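Local coordinates for bacterial transferase hexapeptide (Three repeats) family protein (Acinetobacter baumannii, PDB 4M9C) that probably transfers an acetyl group to a UDP-linked amino sugar during biosynthesis of UDP-N,N'-diacetylbacillosamine, at residues Ile5-Ala10 with Pro19-Gln24; Ala65-Ile70 with Gly109-Pro114; Ala170-Gly175 with Leu181-Gly186. All blocks are in the same frame, centred on the assembly; numbering follows the deposited sequence.

Interaction 1. Residues Ile5-Ala10 with Pro19-Gln24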
loop_
_atom_site.group_PDB
_atom_site.type_symbol
_atom_site.label_atom_id
_atom_site.label_comp_id
_atom_site.label_asym_id
_atom_site.label_seq_id
_atom_site.Cartn_x
_atom_site.Cartn_y
_atom_site.Cartn_z
ATOM N N ILE A 5 27.225 11.623 8.649
ATOM C CA ILE A 5 26.308 11.255 7.581
ATOM C C ILE A 5 25.613 12.498 7.045
ATOM O O ILE A 5 25.073 13.303 7.805
ATOM C CB ILE A 5 25.268 10.218 8.061
ATOM C CG1 ILE A 5 25.946 8.851 8.249
ATOM C CG2 ILE A 5 24.123 10.131 7.075
ATOM C CD1 ILE A 5 25.035 7.757 8.827
ATOM N N GLY A 6 25.651 12.674 5.732
ATOM C CA GLY A 6 24.899 13.754 5.127
ATOM C C GLY A 6 23.691 13.237 4.371
ATOM O O GLY A 6 23.754 12.182 3.725
ATOM N N VAL A 7 22.586 13.974 4.464
ATOM C CA VAL A 7 21.420 13.727 3.620
ATOM C C VAL A 7 21.403 14.836 2.563
ATOM O O VAL A 7 21.209 16.010 2.889
ATOM C CB VAL A 7 20.101 13.749 4.438
ATOM C CG1 VAL A 7 18.878 13.667 3.517
ATOM C CG2 VAL A 7 20.085 12.623 5.482
ATOM N N TYR A 8 21.623 14.468 1.305
ATOM C CA TYR A 8 21.765 15.468 0.251
ATOM C C TYR A 8 20.395 15.845 -0.276
ATOM O O TYR A 8 19.730 15.043 -0.926
ATOM C CB TYR A 8 22.652 14.947 -0.879
ATOM C CG TYR A 8 23.541 16.017 -1.509
ATOM C CD1 TYR A 8 23.056 17.293 -1.768
ATOM C CD2 TYR A 8 24.864 15.739 -1.843
ATOM C CE1 TYR A 8 23.869 18.267 -2.338
ATOM C CE2 TYR A 8 25.677 16.694 -2.408
ATOM C CZ TYR A 8 25.179 17.956 -2.658
ATOM O OH TYR A 8 26.006 18.903 -3.226
ATOM N N GLY A 9 19.973 17.066 0.026
ATOM C CA GLY A 9 18.627 17.512 -0.278
ATOM C C GLY A 9 17.865 17.835 0.996
ATOM O O GLY A 9 17.443 16.931 1.718
ATOM N N ALA A 10 17.702 19.123 1.283
ATOM C CA ALA A 10 16.929 19.559 2.435
ATOM C C ALA A 10 15.456 19.604 2.059
ATOM O O ALA A 10 14.592 19.196 2.834
ATOM C CB ALA A 10 17.399 20.912 2.907
ATOM N N PRO A 19 14.919 10.769 8.966
ATOM C CA PRO A 19 14.612 9.817 10.042
ATOM C C PRO A 19 14.819 8.358 9.617
ATOM O O PRO A 19 15.132 7.513 10.456
ATOM C CB PRO A 19 13.139 10.098 10.362
ATOM C CG PRO A 19 12.618 10.884 9.192
ATOM C CD PRO A 19 13.775 11.645 8.661
ATOM N N LEU A 20 14.671 8.069 8.327
ATOM C CA LEU A 20 14.954 6.723 7.838
ATOM C C LEU A 20 16.427 6.387 8.036
ATOM O O LEU A 20 16.767 5.302 8.510
ATOM C CB LEU A 20 14.579 6.595 6.356
ATOM C CG LEU A 20 13.103 6.821 6.007
ATOM C CD1 LEU A 20 12.876 6.687 4.498
ATOM C CD2 LEU A 20 12.216 5.837 6.785
ATOM N N VAL A 21 17.307 7.312 7.663
ATOM C CA VAL A 21 18.734 7.065 7.803
ATOM C C VAL A 21 19.163 7.058 9.281
ATOM O O VAL A 21 20.087 6.339 9.649
ATOM C CB VAL A 21 19.596 8.026 6.939
ATOM C CG1 VAL A 21 19.592 9.439 7.510
ATOM C CG2 VAL A 21 21.013 7.491 6.824
ATOM N N ARG A 22 18.477 7.831 10.122
ATOM C CA ARG A 22 18.696 7.761 11.566
ATOM C C ARG A 22 18.446 6.344 12.067
ATOM O O ARG A 22 19.255 5.795 12.828
ATOM C CB ARG A 22 17.781 8.727 12.325
ATOM C CG ARG A 22 18.126 10.218 12.184
ATOM C CD ARG A 22 19.497 10.582 12.784
ATOM N NE ARG A 22 19.694 10.035 14.126
ATOM C CZ ARG A 22 19.243 10.596 15.247
ATOM N NH1 ARG A 22 18.550 11.730 15.203
ATOM N NH2 ARG A 22 19.481 10.019 16.422
ATOM N N GLN A 23 17.323 5.761 11.636
ATOM C CA GLN A 23 16.943 4.402 12.025
ATOM C C GLN A 23 17.847 3.349 11.393
ATOM O O GLN A 23 18.039 2.281 11.965
ATOM C CB GLN A 23 15.502 4.093 11.617
ATOM C CG GLN A 23 14.437 4.839 12.368
ATOM C CD GLN A 23 13.049 4.364 11.970
ATOM O OE1 GLN A 23 12.110 5.153 11.856
ATOM N NE2 GLN A 23 12.918 3.064 11.752
ATOM N N GLN A 24 18.369 3.634 10.201
ATOM C CA GLN A 24 19.293 2.718 9.541
ATOM C C GLN A 24 20.577 2.561 10.381
ATOM O O GLN A 24 21.164 1.477 10.441
ATOM C CB GLN A 24 19.648 3.236 8.146
ATOM C CG GLN A 24 20.338 2.213 7.260
ATOM C CD GLN A 24 19.350 1.234 6.666
ATOM O OE1 GLN A 24 18.236 1.617 6.308
ATOM N NE2 GLN A 24 19.739 -0.039 6.576
#
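Strand 3-8 and helix 14-24 pass each other with Val7 CA and Val21 CA 8.3 Å apart, the closest pair of CA atoms between Ile5-Ala10 and Pro19-Gln24, a spacing bridged by side chains with no hydrogen bond across. Val21 does all the touching from the helix, and it does so with both of its methyls. CG1 reaches Val7 CG2 at 3.8 Å, while CG2 lies 4.1 Å from CG2 of Ile5. A first torsion of 72° on Val21 sets CG1 between the backbone N and the carbonyl carbon and CG2 anti to the N, which spreads the fork over two strand residues that stand on the same face. In both pairs the side chains lie alongside, running past each other in opposite directions. Ile5 offers its short branch, CG2, which chi1 of -72° turns anti to the backbone N; the residue also packs on Leu28 and Leu91. Val7 is shared in the same way, touching Phe35 of strand 33-36 and Thr67 of strand 63-68. The next residue along, Tyr8, faces the other side of the sheet and packs against helix 73-85. The helix is kinked at Pro19, whose ring nitrogen has no hydrogen to give to the preceding turn. Together these pieces form the first beta-alpha-beta crossover of the Rossmann-like domain, strand 3-8, helix 14-24 and strand 33-36, with the strand running out into Gly9, where the glycine-rich loop of this fold begins. Only methyl groups meet here, all three residues are buried, and the contact covers just 116 Å², both sides summed. Helix and sheet are therefore matched by shape; no directional bond fixes one against the other here.

Interaction 2. Residues Ala65-Ile70 with Gly109-Pro114; sequences AVTIAI and GSLLCP
The junction between the Rossmann-like domain and the first coil of the left-handed beta-helix is where Thr67 and Ile68, at the end of strand 63-68, meet Leu111 of strand 111-112. Leu111 sends one methyl to each of them. Leu111 CD2 rests 4.3 Å from Ile68 O, the carbonyl oxygen. Leu111 CD1 is 4.5 Å from Thr67 OG1, and both are loose contacts of a hydrocarbon with an oxygen. Strand 111-112 is the outermost strand of its beta-helix sheet, so the side chain of Leu111 comes from the end coil of the helix toward the Rossmann sheet. Val17 of helix 14-24 packs on Thr67, Ala69 and Leu111, joining both sides of the junction. The polar link runs through a water. Thr67 OG1, held anti to its own backbone N by chi1 of 173°, gives its proton to that water at 2.7 Å. The water in turn donates to Ser110 O at 3.1 Å, and the angle at the water oxygen, between Thr67 OG1 and Ser110 O, is about 140°.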
loop_
_atom_site.group_PDB
_atom_site.type_symbol
_atom_site.label_atom_id
_atom_site.label_comp_id
_atom_site.label_asym_id
_atom_site.label_seq_id
_atom_site.Cartn_x
_atom_site.Cartn_y
_atom_site.Cartn_z
ATOM N N ALA A 65 29.791 9.749 4.827
ATOM C CA ALA A 65 28.854 8.964 4.027
ATOM C C ALA A 65 27.592 9.781 3.752
ATOM O O ALA A 65 27.177 10.613 4.566
ATOM C CB ALA A 65 28.507 7.660 4.742
ATOM N N VAL A 66 26.982 9.545 2.600
ATOM C CA VAL A 66 25.834 10.343 2.203
ATOM C C VAL A 66 24.723 9.483 1.601
ATOM O O VAL A 66 24.987 8.531 0.871
ATOM C CB VAL A 66 26.259 11.431 1.195
ATOM C CG1 VAL A 66 25.049 11.986 0.432
ATOM C CG2 VAL A 66 27.027 12.548 1.905
ATOM N N THR A 67 23.483 9.819 1.934
ATOM C CA THR A 67 22.339 9.338 1.172
ATOM C C THR A 67 21.746 10.541 0.445
ATOM O O THR A 67 21.524 11.602 1.038
ATOM C CB THR A 67 21.268 8.642 2.066
ATOM O OG1 THR A 67 20.104 8.351 1.282
ATOM C CG2 THR A 67 20.859 9.552 3.215
ATOM N N ILE A 68 21.519 10.386 -0.854
ATOM C CA ILE A 68 20.986 11.470 -1.663
ATOM C C ILE A 68 19.464 11.353 -1.677
ATOM O O ILE A 68 18.916 10.429 -2.266
ATOM C CB ILE A 68 21.532 11.379 -3.096
ATOM C CG1 ILE A 68 23.063 11.544 -3.089
ATOM C CG2 ILE A 68 20.842 12.412 -4.009
ATOM C CD1 ILE A 68 23.749 11.090 -4.384
ATOM N N ALA A 69 18.789 12.288 -1.019
ATOM C CA ALA A 69 17.335 12.267 -0.925
ATOM C C ALA A 69 16.666 12.717 -2.228
ATOM O O ALA A 69 15.487 12.448 -2.465
ATOM C CB ALA A 69 16.886 13.161 0.228
ATOM N N ILE A 70 17.426 13.403 -3.071
ATOM C CA ILE A 70 16.873 14.045 -4.268
ATOM C C ILE A 70 16.321 13.071 -5.303
ATOM O O ILE A 70 17.039 12.192 -5.795
ATOM C CB ILE A 70 17.924 14.983 -4.881
ATOM C CG1 ILE A 70 18.195 16.130 -3.895
ATOM C CG2 ILE A 70 17.470 15.495 -6.260
ATOM C CD1 ILE A 70 19.480 16.904 -4.156
ATOM N N GLY A 109 23.623 2.768 -3.188
ATOM C CA GLY A 109 22.860 3.999 -3.090
ATOM C C GLY A 109 21.359 3.849 -3.250
ATOM O O GLY A 109 20.677 4.800 -3.625
ATOM N N SER A 110 20.827 2.667 -2.954
ATOM C CA SER A 110 19.380 2.494 -3.016
ATOM C C SER A 110 18.701 3.216 -1.857
ATOM O O SER A 110 19.293 3.433 -0.802
ATOM C CB SER A 110 18.983 1.008 -3.044
ATOM O OG SER A 110 19.392 0.354 -1.851
ATOM N N LEU A 111 17.456 3.613 -2.077
ATOM C CA LEU A 111 16.671 4.269 -1.048
ATOM C C LEU A 111 15.256 3.705 -1.106
ATOM O O LEU A 111 14.525 3.962 -2.059
ATOM C CB LEU A 111 16.648 5.778 -1.296
ATOM C CG LEU A 111 15.655 6.569 -0.442
ATOM C CD1 LEU A 111 16.035 6.512 1.026
ATOM C CD2 LEU A 111 15.582 8.007 -0.923
ATOM N N LEU A 112 14.878 2.914 -0.104
ATOM C CA LEU A 112 13.565 2.262 -0.110
ATOM C C LEU A 112 12.729 2.791 1.044
ATOM O O LEU A 112 13.020 2.509 2.206
ATOM C CB LEU A 112 13.717 0.735 -0.017
ATOM C CG LEU A 112 14.725 0.138 -1.011
ATOM C CD1 LEU A 112 15.040 -1.351 -0.715
ATOM C CD2 LEU A 112 14.264 0.322 -2.436
ATOM N N CYS A 113 11.682 3.542 0.719
ATOM C CA CYS A 113 10.867 4.205 1.725
ATOM C C CYS A 113 9.838 3.247 2.352
ATOM O O CYS A 113 9.749 2.083 1.964
ATOM C CB CYS A 113 10.207 5.448 1.110
ATOM S SG CYS A 113 11.445 6.681 0.508
ATOM N N PRO A 114 9.075 3.731 3.344
ATOM C CA PRO A 114 8.102 2.871 4.026
ATOM C C PRO A 114 7.076 2.214 3.098
ATOM O O PRO A 114 6.607 2.826 2.135
ATOM C CB PRO A 114 7.415 3.835 4.993
ATOM C CG PRO A 114 8.526 4.818 5.344
ATOM C CD PRO A 114 9.241 5.028 4.030
HETATM O O HOH W 1 20.613 6.134 -0.131
#

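Interaction 3. Residues Ala170-Gly175 with Leu181-Gly186; sequences AVIKQG and LIIGKG
Leu181 lies over the backbone of Lys173 and against Ile172, and its side chain can be walked outward atom by atom. CB starts 3.9 Å from the carbonyl oxygen Lys173 O. CG, placed anti to the backbone N by chi1 of -171°, stays over the same oxygen at 4.1 Å. From there the two methyls part: CD1 drops to 3.4 Å from Lys173 O and also brushes CB of that lysine, whose extended chain then leads away to the surface, where it packs on Met191 of the third subunit. CD2 turns inward and meets Ile172 CG2 at 3.8 Å, the two side chains crossing at a slant. Deeper in, Ile172 and Ile183 reach for each other tip to tip, Ile172 CD1 lying 4.2 Å from Ile183 CG1, and both also pack on Ile166 of strand 165-166. At the other end, where the chain returns after a loop of five residues, Gly175 CA sits 3.7 Å from Leu181 N, so the two backbones come close with no side chain between them. Strands 171-172 and 181-183 belong to two different parallel sheets, and aliphatic residues pointing inward from successive sheets of a coil, here with a loop let in at the corner, are the hallmark of the left-handed beta-helix of hexapeptide-repeat transferases.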
loop_
_atom_site.group_PDB
_atom_site.type_symbol
_atom_site.label_atom_id
_atom_site.label_comp_id
_atom_site.label_asym_id
_atom_site.label_seq_id
_atom_site.Cartn_x
_atom_site.Cartn_y
_atom_site.Cartn_z
ATOM N N ALA A 170 1.171 5.467 -10.658
ATOM C CA ALA A 170 1.168 4.833 -11.977
ATOM C C ALA A 170 1.213 3.305 -11.843
ATOM O O ALA A 170 1.770 2.780 -10.880
ATOM C CB ALA A 170 2.339 5.327 -12.819
ATOM N N VAL A 171 0.632 2.604 -12.817
ATOM C CA VAL A 171 0.674 1.152 -12.868
ATOM C C VAL A 171 1.234 0.716 -14.203
ATOM O O VAL A 171 0.847 1.242 -15.248
ATOM C CB VAL A 171 -0.730 0.554 -12.786
ATOM C CG1 VAL A 171 -0.649 -0.949 -12.466
ATOM C CG2 VAL A 171 -1.548 1.299 -11.757
ATOM N N ILE A 172 2.129 -0.261 -14.177
ATOM C CA ILE A 172 2.699 -0.786 -15.410
ATOM C C ILE A 172 2.344 -2.264 -15.583
ATOM O O ILE A 172 2.617 -3.078 -14.709
ATOM C CB ILE A 172 4.215 -0.638 -15.421
ATOM C CG1 ILE A 172 4.612 0.788 -15.027
ATOM C CG2 ILE A 172 4.790 -1.010 -16.788
ATOM C CD1 ILE A 172 6.099 0.952 -14.897
ATOM N N LYS A 173 1.746 -2.591 -16.721
ATOM C CA LYS A 173 1.350 -3.955 -17.056
ATOM C C LYS A 173 2.528 -4.904 -17.128
ATOM O O LYS A 173 3.610 -4.537 -17.588
ATOM C CB LYS A 173 0.646 -3.970 -18.412
ATOM C CG LYS A 173 0.049 -5.320 -18.776
ATOM C CD LYS A 173 -0.576 -5.297 -20.162
ATOM C CE LYS A 173 -1.170 -6.668 -20.496
ATOM N NZ LYS A 173 -2.067 -6.616 -21.700
ATOM N N GLN A 174 2.310 -6.144 -16.711
ATOM C CA GLN A 174 3.374 -7.132 -16.765
ATOM C C GLN A 174 3.749 -7.425 -18.211
ATOM O O GLN A 174 2.903 -7.349 -19.093
ATOM C CB GLN A 174 2.948 -8.424 -16.055
ATOM C CG GLN A 174 1.764 -9.131 -16.707
ATOM C CD GLN A 174 1.295 -10.338 -15.894
ATOM O OE1 GLN A 174 1.971 -11.366 -15.840
ATOM N NE2 GLN A 174 0.139 -10.208 -15.252
ATOM N N GLY A 175 5.021 -7.728 -18.455
ATOM C CA GLY A 175 5.422 -8.280 -19.736
ATOM C C GLY A 175 5.405 -9.803 -19.649
ATOM O O GLY A 175 4.726 -10.360 -18.792
ATOM N N LEU A 181 7.941 -5.893 -21.029
ATOM C CA LEU A 181 7.478 -4.538 -21.291
ATOM C C LEU A 181 8.626 -3.581 -20.945
ATOM O O LEU A 181 9.240 -3.681 -19.876
ATOM C CB LEU A 181 6.220 -4.221 -20.481
ATOM C CG LEU A 181 5.547 -2.898 -20.863
ATOM C CD1 LEU A 181 4.077 -2.874 -20.474
ATOM C CD2 LEU A 181 6.281 -1.704 -20.260
ATOM N N ILE A 182 8.933 -2.667 -21.856
ATOM C CA ILE A 182 10.082 -1.793 -21.679
ATOM C C ILE A 182 9.670 -0.346 -21.476
ATOM O O ILE A 182 8.856 0.192 -22.229
ATOM C CB ILE A 182 11.031 -1.877 -22.886
ATOM C CG1 ILE A 182 11.523 -3.313 -23.079
ATOM C CG2 ILE A 182 12.198 -0.920 -22.717
ATOM C CD1 ILE A 182 12.263 -3.521 -24.378
ATOM N N ILE A 183 10.216 0.259 -20.429
ATOM C CA ILE A 183 10.126 1.691 -20.201
ATOM C C ILE A 183 11.467 2.270 -20.637
ATOM O O ILE A 183 12.494 1.988 -20.027
ATOM C CB ILE A 183 9.911 2.010 -18.710
ATOM C CG1 ILE A 183 8.630 1.345 -18.201
ATOM C CG2 ILE A 183 9.842 3.517 -18.484
ATOM C CD1 ILE A 183 7.394 1.705 -19.016
ATOM N N GLY A 184 11.464 3.064 -21.700
ATOM C CA GLY A 184 12.713 3.526 -22.293
ATOM C C GLY A 184 13.547 4.491 -21.469
ATOM O O GLY A 184 13.056 5.159 -20.556
ATOM N N LYS A 185 14.832 4.559 -21.799
ATOM C CA LYS A 185 15.754 5.428 -21.096
ATOM C C LYS A 185 15.204 6.861 -20.999
ATOM O O LYS A 185 14.793 7.452 -21.997
ATOM C CB LYS A 185 17.122 5.383 -21.783
ATOM C CG LYS A 185 18.115 6.405 -21.279
ATOM C CD LYS A 185 19.512 6.155 -21.848
ATOM C CE LYS A 185 20.447 7.332 -21.538
ATOM N NZ LYS A 185 20.431 7.696 -20.084
ATOM N N GLY A 186 15.152 7.391 -19.779
ATOM C CA GLY A 186 14.724 8.757 -19.544
ATOM C C GLY A 186 13.254 9.039 -19.797
ATOM O O GLY A 186 12.829 10.197 -19.794
#

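In the fold
All three contacts are largely buried; only interaction 3 has an exposed participant, Lys173. Interactions 1 and 2 are direct neighbours, centres 8 Å apart, because strands 3-8 and 63-68 lie side by side in the Rossmann sheet; probable backbone bonds join them, Gly6 N to Ala65 O and Tyr8 N to Thr67 O. Interaction 3 stands apart in the beta-helix, its centre about 23 Å from that of interaction 2 and about 30 Å from that of interaction 1. Chemistry follows place: methyls alone inside the first domain, a water bridge beside a leucine where the two domains join, and inward-facing aliphatic chains within a coil.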